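Alkyltransferase-like protein 1 (Schizosaccharomyces pombe, PDB 3GYH) recognises DNA carrying O6-alkylguanine lesions, flips the damaged base into a hydrophobic pocket and presents the site to nucleotide excision repair. Local coordinates at residues 8-13 / 43-48; 55-60 / 80-85. All blocks are in the same frame, centred on the assembly; numbering follows the deposited sequence.

Contact 1 of 2, residues 8-13 / 43-48; sequences TKVYDA and QAMKHL. With PBO (1-pyridin-3-ylbutan-1-one), chain D; nucleotides of chain B.
Tyr11 and Val10 of helix 3-14 are the bumps of this contact, and the last turn of helix 38-46, with the residues just after it, supplies the hollow. The tyrosine turns its outer edge to Ala44 and Met45, while Leu48, coming from the opposite direction, meets the ring obliquely, with CD1 3.5 Å from CE2 of Tyr11. The methyl of Met45 sits at the ring edge, its CE 3.8 Å from CE2 of Tyr11. Val10 fills the adjoining dip: its CG1, anti to the backbone N (chi1 174°), lies 4.1 Å from Ala44 CB and 3.8 Å from Met45 CE. Met45 sets out from its backbone away from helix 3-14, but bends at chi2 (-65°) and again at chi3, which brings its methyl back to Val10 and Tyr11. Its CB meanwhile lies 3.4 Å from N1 of the guanine DG7 of chain B, whose O6 carries the pyridyloxobutyl chain of PBO. One methionine thus faces both the lesion and the neighbouring helix. At the far end of the tyrosine, OH donates to Ala44 O at 2.7 Å, reaching it from above the carbonyl plane. A phenylalanine in place of Tyr11 would probably keep much of the apolar fit but leave Ala44 O without this donor. A mainly greasy seam closed by one polar link, Tyr11 OH to Ala44 O, therefore joins helix 3-14 to the side of helix 38-46 and the residues after it, in a helix-turn-helix family domain.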
ATOM      1  N   THR A   8     -12.134  -1.549  -8.554  1.00 74.28           N
ATOM      2  CA  THR A   8     -12.781  -2.349  -7.525  1.00 74.48           C
ATOM      3  C   THR A   8     -11.942  -3.565  -7.206  1.00 74.40           C
ATOM      4  O   THR A   8     -11.662  -3.845  -6.030  1.00 74.04           O
ATOM      5  CB  THR A   8     -14.185  -2.807  -7.909  1.00 74.36           C
ATOM      6  OG1 THR A   8     -15.067  -1.679  -7.909  1.00 75.49           O
ATOM      7  CG2 THR A   8     -14.681  -3.806  -6.881  1.00 74.78           C
ATOM      8  N   LYS A   9     -11.543  -4.288  -8.253  1.00 73.60           N
ATOM      9  CA  LYS A   9     -10.733  -5.491  -8.067  1.00 72.91           C
ATOM     10  C   LYS A   9      -9.612  -5.170  -7.077  1.00 72.22           C
ATOM     11  O   LYS A   9      -9.584  -5.691  -5.955  1.00 72.57           O
ATOM     12  CB  LYS A   9     -10.159  -5.989  -9.399  1.00 73.23           C
ATOM     13  CG  LYS A   9     -11.205  -6.450 -10.423  1.00 74.68           C
ATOM     14  CD  LYS A   9     -10.695  -7.557 -11.358  1.00 74.85           C
ATOM     15  CE  LYS A   9     -11.867  -8.186 -12.127  1.00 79.07           C
ATOM     16  NZ  LYS A   9     -11.493  -9.328 -13.024  1.00 81.89           N
ATOM     17  N   VAL A  10      -8.712  -4.282  -7.494  1.00 70.16           N
ATOM     18  CA  VAL A  10      -7.727  -3.702  -6.596  1.00 68.39           C
ATOM     19  C   VAL A  10      -8.265  -3.559  -5.183  1.00 69.64           C
ATOM     20  O   VAL A  10      -7.686  -4.089  -4.234  1.00 68.82           O
ATOM     21  CB  VAL A  10      -7.302  -2.323  -7.074  1.00 67.69           C
ATOM     22  CG1 VAL A  10      -6.386  -1.662  -6.050  1.00 64.56           C
ATOM     23  CG2 VAL A  10      -6.644  -2.421  -8.427  1.00 66.34           C
ATOM     24  N   TYR A  11      -9.364  -2.821  -5.043  1.00 71.60           N
ATOM     25  CA  TYR A  11      -9.902  -2.539  -3.728  1.00 72.45           C
ATOM     26  C   TYR A  11     -10.137  -3.864  -3.020  1.00 74.30           C
ATOM     27  O   TYR A  11      -9.606  -4.102  -1.935  1.00 74.76           O
ATOM     28  CB  TYR A  11     -11.180  -1.698  -3.820  1.00 72.60           C
ATOM     29  CG  TYR A  11     -10.896  -0.257  -4.166  1.00 69.80           C
ATOM     30  CD1 TYR A  11     -11.785   0.485  -4.921  1.00 68.01           C
ATOM     31  CD2 TYR A  11      -9.723   0.354  -3.747  1.00 68.51           C
ATOM     32  CE1 TYR A  11     -11.517   1.807  -5.254  1.00 68.59           C
ATOM     33  CE2 TYR A  11      -9.440   1.678  -4.076  1.00 70.78           C
ATOM     34  CZ  TYR A  11     -10.345   2.400  -4.830  1.00 69.12           C
ATOM     35  OH  TYR A  11     -10.070   3.709  -5.166  1.00 65.76           O
ATOM     36  N   ASP A  12     -10.889  -4.753  -3.660  1.00 76.33           N
ATOM     37  CA  ASP A  12     -11.121  -6.074  -3.085  1.00 77.26           C
ATOM     38  C   ASP A  12      -9.797  -6.677  -2.627  1.00 76.73           C
ATOM     39  O   ASP A  12      -9.620  -6.979  -1.444  1.00 78.13           O
ATOM     40  CB  ASP A  12     -11.833  -6.976  -4.088  1.00 78.07           C
ATOM     41  CG  ASP A  12     -13.210  -6.438  -4.485  1.00 82.18           C
ATOM     42  OD1 ASP A  12     -13.872  -7.071  -5.341  1.00 83.70           O
ATOM     43  OD2 ASP A  12     -13.632  -5.389  -3.940  1.00 83.93           O
ATOM     44  N   ALA A  13      -8.860  -6.813  -3.559  1.00 74.99           N
ATOM     45  CA  ALA A  13      -7.531  -7.321  -3.248  1.00 73.21           C
ATOM     46  C   ALA A  13      -6.928  -6.688  -2.004  1.00 72.74           C
ATOM     47  O   ALA A  13      -6.609  -7.375  -1.040  1.00 71.73           O
ATOM     48  CB  ALA A  13      -6.623  -7.114  -4.419  1.00 72.95           C
ATOM     49  N   GLN A  43      -2.889   4.787  -8.090  1.00 68.93           N
ATOM     50  CA  GLN A  43      -3.793   5.865  -8.416  1.00 70.77           C
ATOM     51  C   GLN A  43      -5.101   5.552  -7.736  1.00 70.44           C
ATOM     52  O   GLN A  43      -5.791   6.444  -7.265  1.00 72.69           O
ATOM     53  CB  GLN A  43      -3.958   6.005  -9.928  1.00 72.04           C
ATOM     54  CG  GLN A  43      -2.976   7.012 -10.547  1.00 82.14           C
ATOM     55  CD  GLN A  43      -2.774   8.282  -9.682  1.00 94.08           C
ATOM     56  OE1 GLN A  43      -3.715   9.067  -9.469  1.00 97.42           O
ATOM     57  NE2 GLN A  43      -1.540   8.484  -9.190  1.00 95.05           N
ATOM     58  N   ALA A  44      -5.407   4.265  -7.648  1.00 69.13           N
ATOM     59  CA  ALA A  44      -6.587   3.800  -6.961  1.00 67.66           C
ATOM     60  C   ALA A  44      -6.544   4.228  -5.513  1.00 67.97           C
ATOM     61  O   ALA A  44      -7.536   4.718  -4.989  1.00 66.50           O
ATOM     62  CB  ALA A  44      -6.683   2.292  -7.054  1.00 68.10           C
ATOM     63  N   MET A  45      -5.401   4.020  -4.863  1.00 69.00           N
ATOM     64  CA  MET A  45      -5.299   4.261  -3.426  1.00 71.88           C
ATOM     65  C   MET A  45      -5.426   5.745  -3.206  1.00 73.16           C
ATOM     66  O   MET A  45      -6.192   6.199  -2.350  1.00 72.63           O
ATOM     67  CB  MET A  45      -3.949   3.802  -2.854  1.00 71.57           C
ATOM     68  CG  MET A  45      -3.702   2.311  -2.899  1.00 74.13           C
ATOM     69  SD  MET A  45      -4.787   1.283  -1.874  1.00 76.43           S
ATOM     70  CE  MET A  45      -5.911   0.640  -3.117  1.00 70.60           C
ATOM     71  N   LYS A  46      -4.666   6.493  -3.998  1.00 74.87           N
ATOM     72  CA  LYS A  46      -4.691   7.938  -3.941  1.00 77.43           C
ATOM     73  C   LYS A  46      -6.112   8.443  -4.073  1.00 80.03           C
ATOM     74  O   LYS A  46      -6.422   9.523  -3.591  1.00 82.09           O
ATOM     75  CB  LYS A  46      -3.829   8.532  -5.048  1.00 77.51           C
ATOM     76  CG  LYS A  46      -3.400   9.954  -4.794  1.00 76.03           C
ATOM     77  CD  LYS A  46      -3.257  10.698  -6.094  1.00 76.83           C
ATOM     78  CE  LYS A  46      -3.135  12.197  -5.863  1.00 79.52           C
ATOM     79  NZ  LYS A  46      -3.139  12.907  -7.178  1.00 82.78           N
ATOM     80  N   HIS A  47      -6.972   7.649  -4.710  1.00 82.58           N
ATOM     81  CA  HIS A  47      -8.315   8.092  -5.099  1.00 84.35           C
ATOM     82  C   HIS A  47      -9.409   7.667  -4.142  1.00 83.18           C
ATOM     83  O   HIS A  47     -10.512   7.359  -4.573  1.00 84.37           O
ATOM     84  CB  HIS A  47      -8.664   7.571  -6.494  1.00 85.11           C
ATOM     85  CG  HIS A  47      -8.240   8.488  -7.597  1.00 93.88           C
ATOM     86  ND1 HIS A  47      -8.895   8.548  -8.811  1.00100.94           N
ATOM     87  CD2 HIS A  47      -7.230   9.391  -7.667  1.00 99.77           C
ATOM     88  CE1 HIS A  47      -8.301   9.443  -9.584  1.00102.90           C
ATOM     89  NE2 HIS A  47      -7.289   9.968  -8.914  1.00103.29           N
ATOM     90  N   LEU A  48      -9.117   7.647  -2.852  1.00 82.43           N
ATOM     91  CA  LEU A  48     -10.043   7.054  -1.899  1.00 82.94           C
ATOM     92  C   LEU A  48     -10.461   8.048  -0.834  1.00 83.88           C
ATOM     93  O   LEU A  48      -9.634   8.810  -0.341  1.00 83.96           O
ATOM     94  CB  LEU A  48      -9.387   5.861  -1.221  1.00 82.44           C
ATOM     95  CG  LEU A  48      -9.290   4.598  -2.059  1.00 79.90           C
ATOM     96  CD1 LEU A  48      -8.125   3.775  -1.569  1.00 76.33           C
ATOM     97  CD2 LEU A  48     -10.587   3.825  -1.942  1.00 76.75           C
TER
HETATM   98  C10 PBO D 200      -4.891   6.561   0.012  1.00 61.98           C
HETATM   99  C11 PBO D 200      -5.294   7.063   1.406  1.00 65.21           C
HETATM  100  C12 PBO D 200      -5.302   8.588   1.602  1.00 65.77           C
HETATM  101  C13 PBO D 200      -6.402   8.996   2.572  1.00 65.67           C
HETATM  102  C14 PBO D 200      -6.122   9.567   3.935  1.00 67.52           C
HETATM  103  C15 PBO D 200      -4.940  10.261   4.208  1.00 68.70           C
HETATM  104  C16 PBO D 200      -4.745  10.768   5.494  1.00 69.54           C
HETATM  105  C17 PBO D 200      -5.730  10.578   6.466  1.00 68.24           C
HETATM  106  N1' PBO D 200      -6.861   9.909   6.169  1.00 65.90           N
HETATM  107  C18 PBO D 200      -7.077   9.410   4.946  1.00 64.49           C
HETATM  108  O13 PBO D 200      -7.573   8.869   2.252  1.00 67.66           O
ATOM    109  P    DG B   7       1.125  10.726  -6.053  1.00 69.95           P
ATOM    110  OP1  DG B   7      -0.180  10.033  -6.330  1.00 66.83           O
ATOM    111  OP2  DG B   7       1.173  11.904  -5.098  1.00 74.83           O
ATOM    112  O5'  DG B   7       2.145   9.670  -5.410  1.00 68.76           O
ATOM    113  C5'  DG B   7       2.247   8.357  -5.919  1.00 61.58           C
ATOM    114  C4'  DG B   7       2.999   7.519  -4.904  1.00 55.72           C
ATOM    115  O4'  DG B   7       2.392   7.710  -3.631  1.00 52.05           O
ATOM    116  C3'  DG B   7       2.750   6.077  -5.295  1.00 53.56           C
ATOM    117  O3'  DG B   7       3.849   5.275  -4.846  1.00 52.73           O
ATOM    118  C2'  DG B   7       1.479   5.725  -4.552  1.00 52.55           C
ATOM    119  C1'  DG B   7       1.611   6.564  -3.299  1.00 54.97           C
ATOM    120  N9   DG B   7       0.304   6.969  -2.753  1.00 56.02           N
ATOM    121  C8   DG B   7      -0.311   8.131  -2.979  1.00 61.86           C
ATOM    122  N7   DG B   7      -1.479   8.146  -2.283  1.00 62.14           N
ATOM    123  C5   DG B   7      -1.586   6.973  -1.624  1.00 58.56           C
ATOM    124  C6   DG B   7      -2.550   6.438  -0.771  1.00 57.41           C
ATOM    125  O6   DG B   7      -3.675   7.157  -0.455  1.00 60.58           O
ATOM    126  N1   DG B   7      -2.344   5.212  -0.254  1.00 56.86           N
ATOM    127  C2   DG B   7      -1.225   4.520  -0.567  1.00 56.66           C
ATOM    128  N2   DG B   7      -1.034   3.291  -0.045  1.00 57.28           N
ATOM    129  N3   DG B   7      -0.283   5.021  -1.394  1.00 57.26           N
ATOM    130  C4   DG B   7      -0.446   6.245  -1.928  1.00 56.86           C
TER

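Contact 2 of 2, residues 55-60 / 80-85; sequences PWHRVI and DRLEEE. With PBO (1-pyridin-3-ylbutan-1-one), chain D; nucleotides of chain B.
Trp56 and Arg81 meet at the alkyl-guanine pocket, in the segment PWHRVI that matches the PCHRV active-site motif of O6-alkylguanine-DNA alkyltransferases, with tryptophan standing where those enzymes have their reactive cysteine. PBO C11 lies over the centre of one indole face. The Arg81 guanidinium stands steeply to the ring, its NE 3.6 Å from Trp56 CZ2, and its NH2 comes within 3.1 Å of the pyridine N1' of PBO. The backbone grips the base too: N2 of DG7 of chain B donates to Trp56 O and, at 3.2 Å, to Val59 O.

One shell further out, His57 is clasped by helix 76-85. The CB of Arg81 covers a face of its imidazole in a CH-pi contact, and NE2 donates to Glu85 OE1 at 2.6 Å, a His-carboxylate hydrogen bond that approaches from above the carboxylate plane. Leu82 packs beside His57 O.

Arg58, its chain extended from CG to NE, in turn positions Glu85 through a salt bridge. Its NH2 reaches the syn lone pair of OE1 at 2.8 Å, while its bonds to OE2 are weak. OE2 also accepts a hydrogen bond from the backbone N of Gly20.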
ATOM      1  N   PRO A  55      -7.774  -0.997   3.686  1.00 80.70           N
ATOM      2  CA  PRO A  55      -6.482  -0.987   4.338  1.00 79.04           C
ATOM      3  C   PRO A  55      -5.447  -0.337   3.439  1.00 77.46           C
ATOM      4  O   PRO A  55      -4.387  -0.897   3.202  1.00 76.43           O
ATOM      5  CB  PRO A  55      -6.166  -2.473   4.501  1.00 79.51           C
ATOM      6  CG  PRO A  55      -7.204  -3.224   3.688  1.00 79.70           C
ATOM      7  CD  PRO A  55      -8.005  -2.239   2.939  1.00 80.42           C
ATOM      8  N   TRP A  56      -5.763   0.845   2.942  1.00 77.12           N
ATOM      9  CA  TRP A  56      -4.870   1.537   2.038  1.00 78.62           C
ATOM     10  C   TRP A  56      -3.465   1.672   2.622  1.00 78.07           C
ATOM     11  O   TRP A  56      -2.487   1.822   1.886  1.00 77.31           O
ATOM     12  CB  TRP A  56      -5.433   2.907   1.654  1.00 78.65           C
ATOM     13  CG  TRP A  56      -5.579   3.819   2.808  1.00 84.92           C
ATOM     14  CD1 TRP A  56      -6.689   3.988   3.584  1.00 89.05           C
ATOM     15  CD2 TRP A  56      -4.575   4.695   3.343  1.00 89.74           C
ATOM     16  NE1 TRP A  56      -6.443   4.922   4.567  1.00 90.70           N
ATOM     17  CE2 TRP A  56      -5.152   5.369   4.442  1.00 90.00           C
ATOM     18  CE3 TRP A  56      -3.246   4.978   3.000  1.00 90.25           C
ATOM     19  CZ2 TRP A  56      -4.447   6.310   5.201  1.00 89.93           C
ATOM     20  CZ3 TRP A  56      -2.547   5.916   3.759  1.00 89.61           C
ATOM     21  CH2 TRP A  56      -3.152   6.568   4.845  1.00 88.27           C
ATOM     22  N   HIS A  57      -3.359   1.617   3.947  1.00 77.78           N
ATOM     23  CA  HIS A  57      -2.058   1.795   4.590  1.00 77.26           C
ATOM     24  C   HIS A  57      -1.173   0.575   4.403  1.00 75.79           C
ATOM     25  O   HIS A  57       0.033   0.655   4.580  1.00 75.39           O
ATOM     26  CB  HIS A  57      -2.207   2.117   6.074  1.00 77.71           C
ATOM     27  CG  HIS A  57      -3.185   1.240   6.785  1.00 81.69           C
ATOM     28  ND1 HIS A  57      -4.549   1.436   6.714  1.00 84.95           N
ATOM     29  CD2 HIS A  57      -2.999   0.157   7.578  1.00 84.97           C
ATOM     30  CE1 HIS A  57      -5.160   0.513   7.436  1.00 87.80           C
ATOM     31  NE2 HIS A  57      -4.244  -0.278   7.968  1.00 85.96           N
ATOM     32  N   ARG A  58      -1.781  -0.547   4.045  1.00 74.26           N
ATOM     33  CA  ARG A  58      -1.068  -1.807   4.003  1.00 74.69           C
ATOM     34  C   ARG A  58      -0.421  -2.036   2.642  1.00 74.27           C
ATOM     35  O   ARG A  58      -0.173  -3.173   2.238  1.00 73.73           O
ATOM     36  CB  ARG A  58      -2.009  -2.958   4.341  1.00 75.15           C
ATOM     37  CG  ARG A  58      -2.229  -3.122   5.816  1.00 76.55           C
ATOM     38  CD  ARG A  58      -3.554  -3.778   6.064  1.00 80.54           C
ATOM     39  NE  ARG A  58      -4.014  -3.537   7.426  1.00 83.90           N
ATOM     40  CZ  ARG A  58      -5.169  -3.974   7.910  1.00 84.20           C
ATOM     41  NH1 ARG A  58      -5.988  -4.676   7.134  1.00 84.68           N
ATOM     42  NH2 ARG A  58      -5.501  -3.711   9.170  1.00 85.56           N
ATOM     43  N   VAL A  59      -0.142  -0.947   1.940  1.00 73.57           N
ATOM     44  CA  VAL A  59       0.340  -1.032   0.573  1.00 72.66           C
ATOM     45  C   VAL A  59       1.488  -0.048   0.339  1.00 73.33           C
ATOM     46  O   VAL A  59       1.251   1.116   0.009  1.00 73.55           O
ATOM     47  CB  VAL A  59      -0.800  -0.761  -0.411  1.00 71.80           C
ATOM     48  CG1 VAL A  59      -0.514  -1.395  -1.732  1.00 71.48           C
ATOM     49  CG2 VAL A  59      -2.112  -1.284   0.149  1.00 71.01           C
ATOM     50  N   ILE A  60       2.721  -0.518   0.536  1.00 73.68           N
ATOM     51  CA  ILE A  60       3.917   0.298   0.316  1.00 74.29           C
ATOM     52  C   ILE A  60       4.588  -0.081  -1.004  1.00 74.56           C
ATOM     53  O   ILE A  60       3.972  -0.726  -1.846  1.00 75.37           O
ATOM     54  CB  ILE A  60       4.941   0.128   1.445  1.00 74.15           C
ATOM     55  CG1 ILE A  60       5.502  -1.290   1.433  1.00 75.27           C
ATOM     56  CG2 ILE A  60       4.327   0.459   2.792  1.00 74.05           C
ATOM     57  CD1 ILE A  60       6.999  -1.328   1.590  1.00 77.30           C
ATOM     58  N   ASP A  80       2.074   5.784  10.900  1.00 92.57           N
ATOM     59  CA  ASP A  80       1.367   5.641  12.159  1.00 93.63           C
ATOM     60  C   ASP A  80       0.430   4.440  12.079  1.00 93.48           C
ATOM     61  O   ASP A  80       0.564   3.481  12.843  1.00 94.00           O
ATOM     62  CB  ASP A  80       0.594   6.925  12.504  1.00 94.29           C
ATOM     63  CG  ASP A  80       1.498   8.165  12.569  1.00 96.83           C
ATOM     64  OD1 ASP A  80       2.734   8.008  12.448  1.00 99.10           O
ATOM     65  OD2 ASP A  80       0.972   9.296  12.743  1.00 96.80           O
ATOM     66  N   ARG A  81      -0.510   4.485  11.141  1.00 92.86           N
ATOM     67  CA  ARG A  81      -1.496   3.422  11.017  1.00 91.73           C
ATOM     68  C   ARG A  81      -0.785   2.084  11.075  1.00 90.75           C
ATOM     69  O   ARG A  81      -1.238   1.151  11.738  1.00 89.41           O
ATOM     70  CB  ARG A  81      -2.266   3.564   9.710  1.00 91.90           C
ATOM     71  CG  ARG A  81      -2.725   4.985   9.432  1.00 93.46           C
ATOM     72  CD  ARG A  81      -4.169   5.200   9.817  1.00 96.14           C
ATOM     73  NE  ARG A  81      -4.849   6.012   8.814  1.00102.15           N
ATOM     74  CZ  ARG A  81      -5.924   6.760   9.055  1.00104.82           C
ATOM     75  NH1 ARG A  81      -6.448   6.801  10.277  1.00106.28           N
ATOM     76  NH2 ARG A  81      -6.475   7.468   8.075  1.00104.32           N
ATOM     77  N   LEU A  82       0.350   2.008  10.393  1.00 90.36           N
ATOM     78  CA  LEU A  82       1.164   0.810  10.421  1.00 90.28           C
ATOM     79  C   LEU A  82       1.711   0.510  11.812  1.00 90.60           C
ATOM     80  O   LEU A  82       1.633  -0.624  12.273  1.00 90.40           O
ATOM     81  CB  LEU A  82       2.286   0.905   9.395  1.00 90.16           C
ATOM     82  CG  LEU A  82       1.832   0.688   7.950  1.00 89.38           C
ATOM     83  CD1 LEU A  82       2.992   0.905   6.988  1.00 87.50           C
ATOM     84  CD2 LEU A  82       1.216  -0.702   7.772  1.00 88.18           C
ATOM     85  N   GLU A  83       2.250   1.529  12.482  1.00 91.73           N
ATOM     86  CA  GLU A  83       2.718   1.378  13.865  1.00 92.86           C
ATOM     87  C   GLU A  83       1.655   0.774  14.796  1.00 93.42           C
ATOM     88  O   GLU A  83       1.949  -0.148  15.559  1.00 93.06           O
ATOM     89  CB  GLU A  83       3.259   2.704  14.420  1.00 92.72           C
ATOM     90  CG  GLU A  83       4.529   3.212  13.726  1.00 94.63           C
ATOM     91  CD  GLU A  83       5.551   3.828  14.689  1.00 98.84           C
ATOM     92  OE1 GLU A  83       6.386   3.077  15.240  1.00101.15           O
ATOM     93  OE2 GLU A  83       5.536   5.064  14.886  1.00100.38           O
ATOM     94  N   GLU A  84       0.426   1.285  14.720  1.00 94.45           N
ATOM     95  CA  GLU A  84      -0.715   0.689  15.422  1.00 95.89           C
ATOM     96  C   GLU A  84      -0.959  -0.763  15.020  1.00 96.31           C
ATOM     97  O   GLU A  84      -1.295  -1.596  15.863  1.00 96.43           O
ATOM     98  CB  GLU A  84      -1.990   1.492  15.171  1.00 96.06           C
ATOM     99  CG  GLU A  84      -2.057   2.816  15.909  1.00100.17           C
ATOM    100  CD  GLU A  84      -2.921   3.843  15.184  1.00106.49           C
ATOM    101  OE1 GLU A  84      -3.299   4.865  15.809  1.00108.03           O
ATOM    102  OE2 GLU A  84      -3.225   3.625  13.986  1.00107.77           O
ATOM    103  N   GLU A  85      -0.805  -1.058  13.732  1.00 96.85           N
ATOM    104  CA  GLU A  85      -0.958  -2.422  13.231  1.00 97.16           C
ATOM    105  C   GLU A  85       0.052  -3.343  13.887  1.00 97.49           C
ATOM    106  O   GLU A  85      -0.180  -4.547  14.010  1.00 97.62           O
ATOM    107  CB  GLU A  85      -0.762  -2.468  11.716  1.00 97.65           C
ATOM    108  CG  GLU A  85      -1.673  -1.540  10.937  1.00 97.64           C
ATOM    109  CD  GLU A  85      -2.876  -2.249  10.353  1.00 96.34           C
ATOM    110  OE1 GLU A  85      -3.922  -1.590  10.196  1.00 96.92           O
ATOM    111  OE2 GLU A  85      -2.776  -3.460  10.048  1.00 95.34           O
TER
HETATM  112  C10 PBO D 200      -4.891   6.561   0.012  1.00 61.98           C
HETATM  113  C11 PBO D 200      -5.294   7.063   1.406  1.00 65.21           C
HETATM  114  C12 PBO D 200      -5.302   8.588   1.602  1.00 65.77           C
HETATM  115  C13 PBO D 200      -6.402   8.996   2.572  1.00 65.67           C
HETATM  116  C14 PBO D 200      -6.122   9.567   3.935  1.00 67.52           C
HETATM  117  C15 PBO D 200      -4.940  10.261   4.208  1.00 68.70           C
HETATM  118  C16 PBO D 200      -4.745  10.768   5.494  1.00 69.54           C
HETATM  119  C17 PBO D 200      -5.730  10.578   6.466  1.00 68.24           C
HETATM  120  N1' PBO D 200      -6.861   9.909   6.169  1.00 65.90           N
HETATM  121  C18 PBO D 200      -7.077   9.410   4.946  1.00 64.49           C
HETATM  122  O13 PBO D 200      -7.573   8.869   2.252  1.00 67.66           O
ATOM    123  P    DG B   7       1.125  10.726  -6.053  1.00 69.95           P
ATOM    124  OP1  DG B   7      -0.180  10.033  -6.330  1.00 66.83           O
ATOM    125  OP2  DG B   7       1.173  11.904  -5.098  1.00 74.83           O
ATOM    126  O5'  DG B   7       2.145   9.670  -5.410  1.00 68.76           O
ATOM    127  C5'  DG B   7       2.247   8.357  -5.919  1.00 61.58           C
ATOM    128  C4'  DG B   7       2.999   7.519  -4.904  1.00 55.72           C
ATOM    129  O4'  DG B   7       2.392   7.710  -3.631  1.00 52.05           O
ATOM    130  C3'  DG B   7       2.750   6.077  -5.295  1.00 53.56           C
ATOM    131  O3'  DG B   7       3.849   5.275  -4.846  1.00 52.73           O
ATOM    132  C2'  DG B   7       1.479   5.725  -4.552  1.00 52.55           C
ATOM    133  C1'  DG B   7       1.611   6.564  -3.299  1.00 54.97           C
ATOM    134  N9   DG B   7       0.304   6.969  -2.753  1.00 56.02           N
ATOM    135  C8   DG B   7      -0.311   8.131  -2.979  1.00 61.86           C
ATOM    136  N7   DG B   7      -1.479   8.146  -2.283  1.00 62.14           N
ATOM    137  C5   DG B   7      -1.586   6.973  -1.624  1.00 58.56           C
ATOM    138  C6   DG B   7      -2.550   6.438  -0.771  1.00 57.41           C
ATOM    139  O6   DG B   7      -3.675   7.157  -0.455  1.00 60.58           O
ATOM    140  N1   DG B   7      -2.344   5.212  -0.254  1.00 56.86           N
ATOM    141  C2   DG B   7      -1.225   4.520  -0.567  1.00 56.66           C
ATOM    142  N2   DG B   7      -1.034   3.291  -0.045  1.00 57.28           N
ATOM    143  N3   DG B   7      -0.283   5.021  -1.394  1.00 57.26           N
ATOM    144  C4   DG B   7      -0.446   6.245  -1.928  1.00 56.86           C
TER

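Contact 1 and contact 2 come in series along the chain, the first closing before the second opens, and their centres lie about 15 Å apart within one DNA-binding domain of the alkyltransferase family. Helix 38-46 belongs to the first, and strand 59-60, which pairs in parallel with strand 23-24, to the second. They touch directly where Met45 SD packs 3.9 Å from Trp56 CA. Both reach PBO and the flipped guanine, so the lesion sits where they meet; helix 3-14 lies behind both, Val14 touching Met45, Pro55 and Val59, and helix 76-85 packs on residues 55-60. Arg69, critical for recognising O6-alkylguanines, and Tyr25, probably required for nucleotide flipping, lie close by.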